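Local coordinates for protein toll-like receptor 13 (PDB 4Z0C) that recognises bacterial 23S ribosomal RNA as an innate immune receptor and signals through MYD88 and TRAF6 to activate NF-kappa-B, at residues A[640-645]-A[661-666]. Numbering follows the deposited sequence.
Sequences KVINQS and NKLQCT
Lys640 and Gln664 meet through both backbone and side chain, and with Leu663 they account for most of the surface buried here. Gln664 N donates to Lys640 O at 3.0 Å; the bond is nearly straight (163° at the hydrogen) and lies in the carbonyl plane. The same oxygen also receives Leu663 CA at 3.4 Å in a CH···O contact, while Lys640 returns one of its own, its CA lying 3.4 Å from Lys662 O. Asn669 ND2 is a further donor to Lys640 O, so two N-H groups grip this carbonyl.

Beside this backbone join the side chains of Lys640 and Gln664 run side by side in the same direction. Lys640 CB lies 3.7 Å from Gln664 CG and 3.8 Å from Gln664 NE2, so the lysine stem packs against both the methylenes and the amide end of the glutamine. With CG anti to its own carbonyl carbon (chi1 -73°), the lysine chain starts out beside Gln664. Long chains with polar ends suit this solvent-facing edge: the lysine then bends at chi2 and chi3, carrying NZ off from the other loop.

Leu663 serves the inner side. Its CD1 approaches the Lys640 carbonyl, 3.9 Å from Lys640 C, and CD2 makes a looser apolar contact with Ile642 CG2 at 4.5 Å. Branched hydrocarbon residues fit this buried place, where both also touch Phe672.

The contact joins the loop after strand 631-633, in LRR 25, to the loop after strand 655-657, the last strand of the leucine-rich repeat solenoid in the RNA-recognising ectodomain. Asn669 bonds to both loops, through Ile642 N and Gln664 O as well as Lys640 O, and the disulfide Cys665-Cys692 lies in the C-terminal cap. Helix 670-678 covers the apolar side, closing the end of the solenoid.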
loop_
_atom_site.group_PDB
_atom_site.type_symbol
_atom_site.label_atom_id
_atom_site.label_comp_id
_atom_site.label_asym_id
_atom_site.label_seq_id
_atom_site.Cartn_x
_atom_site.Cartn_y
_atom_site.Cartn_z
ATOM N N LYS A 640 -31.645 7.205 6.619
ATOM C CA LYS A 640 -32.912 7.679 6.053
ATOM C C LYS A 640 -33.754 8.452 7.076
ATOM O O LYS A 640 -34.565 9.316 6.722
ATOM C CB LYS A 640 -33.743 6.509 5.516
ATOM C CG LYS A 640 -33.226 5.878 4.227
ATOM C CD LYS A 640 -32.810 4.419 4.458
ATOM C CE LYS A 640 -34.020 3.580 4.892
ATOM N NZ LYS A 640 -33.691 2.170 5.302
ATOM N N VAL A 641 -33.564 8.121 8.345
ATOM C CA VAL A 641 -34.373 8.674 9.409
ATOM C C VAL A 641 -33.519 8.966 10.622
ATOM O O VAL A 641 -32.708 8.135 11.028
ATOM C CB VAL A 641 -35.502 7.661 9.829
ATOM C CG1 VAL A 641 -36.162 8.074 11.149
ATOM C CG2 VAL A 641 -36.541 7.514 8.719
ATOM N N ILE A 642 -33.698 10.150 11.203
ATOM C CA ILE A 642 -33.153 10.406 12.526
ATOM C C ILE A 642 -34.214 11.052 13.451
ATOM O O ILE A 642 -35.059 11.816 12.990
ATOM C CB ILE A 642 -31.834 11.200 12.410
ATOM C CG1 ILE A 642 -31.116 11.311 13.754
ATOM C CG2 ILE A 642 -32.064 12.524 11.736
ATOM C CD1 ILE A 642 -31.300 12.587 14.431
ATOM N N ASN A 643 -34.175 10.708 14.739
ATOM C CA ASN A 643 -35.175 11.144 15.699
ATOM C C ASN A 643 -34.611 11.179 17.108
ATOM O O ASN A 643 -33.440 10.863 17.310
ATOM C CB ASN A 643 -36.433 10.241 15.650
ATOM C CG ASN A 643 -36.130 8.762 15.942
ATOM O OD1 ASN A 643 -35.486 8.423 16.933
ATOM N ND2 ASN A 643 -36.588 7.881 15.058
ATOM N N GLN A 644 -35.478 11.518 18.066
ATOM C CA GLN A 644 -35.133 11.710 19.471
ATOM C C GLN A 644 -34.432 10.524 20.094
ATOM O O GLN A 644 -33.601 10.695 20.988
ATOM C CB GLN A 644 -36.401 11.970 20.304
ATOM C CG GLN A 644 -37.417 12.882 19.679
ATOM C CD GLN A 644 -38.641 12.167 19.151
ATOM O OE1 GLN A 644 -38.627 11.597 18.061
ATOM N NE2 GLN A 644 -39.720 12.202 19.925
ATOM N N SER A 645 -34.805 9.324 19.654
ATOM C CA SER A 645 -34.169 8.101 20.134
ATOM C C SER A 645 -32.661 8.085 19.894
ATOM O O SER A 645 -31.881 7.732 20.782
ATOM C CB SER A 645 -34.773 6.886 19.450
ATOM O OG SER A 645 -34.748 5.786 20.334
ATOM N N ASN A 661 -26.274 12.375 3.706
ATOM C CA ASN A 661 -27.129 11.207 3.950
ATOM C C ASN A 661 -28.348 11.140 3.030
ATOM O O ASN A 661 -28.379 11.797 1.990
ATOM C CB ASN A 661 -27.515 11.109 5.422
ATOM C CG ASN A 661 -26.408 10.527 6.269
ATOM O OD1 ASN A 661 -26.470 9.376 6.662
ATOM N ND2 ASN A 661 -25.357 11.300 6.496
ATOM N N LYS A 662 -29.346 10.351 3.415
ATOM C CA LYS A 662 -30.536 10.170 2.587
ATOM C C LYS A 662 -31.818 10.425 3.374
ATOM O O LYS A 662 -32.768 9.647 3.310
ATOM C CB LYS A 662 -30.570 8.757 2.008
ATOM C CG LYS A 662 -29.267 8.289 1.358
ATOM C CD LYS A 662 -29.529 7.726 -0.028
ATOM C CE LYS A 662 -28.677 8.397 -1.089
ATOM N NZ LYS A 662 -27.823 7.391 -1.772
ATOM N N LEU A 663 -31.840 11.522 4.113
ATOM C CA LEU A 663 -32.951 11.827 5.003
ATOM C C LEU A 663 -34.266 12.013 4.237
ATOM O O LEU A 663 -34.364 12.837 3.327
ATOM C CB LEU A 663 -32.618 13.076 5.814
ATOM C CG LEU A 663 -32.027 12.839 7.206
ATOM C CD1 LEU A 663 -31.359 11.491 7.313
ATOM C CD2 LEU A 663 -31.066 13.957 7.592
ATOM N N GLN A 664 -35.285 11.249 4.607
ATOM C CA GLN A 664 -36.518 11.276 3.842
ATOM C C GLN A 664 -37.445 12.399 4.292
ATOM O O GLN A 664 -37.588 12.656 5.491
ATOM C CB GLN A 664 -37.221 9.934 3.928
ATOM C CG GLN A 664 -36.276 8.762 3.993
ATOM C CD GLN A 664 -36.831 7.557 3.278
ATOM O OE1 GLN A 664 -36.890 7.532 2.046
ATOM N NE2 GLN A 664 -37.273 6.561 4.041
ATOM N N CYS A 665 -38.051 13.080 3.323
ATOM C CA CYS A 665 -39.055 14.085 3.628
ATOM C C CYS A 665 -40.402 13.421 3.918
ATOM O O CYS A 665 -41.330 13.482 3.113
ATOM C CB CYS A 665 -39.183 15.084 2.481
ATOM S SG CYS A 665 -37.702 16.092 2.240
ATOM N N THR A 666 -40.484 12.781 5.079
ATOM C CA THR A 666 -41.707 12.169 5.553
ATOM C C THR A 666 -41.825 12.545 7.016
ATOM O O THR A 666 -40.916 13.169 7.580
ATOM C CB THR A 666 -41.677 10.621 5.469
ATOM O OG1 THR A 666 -40.823 10.104 6.499
ATOM C CG2 THR A 666 -41.176 10.139 4.110
#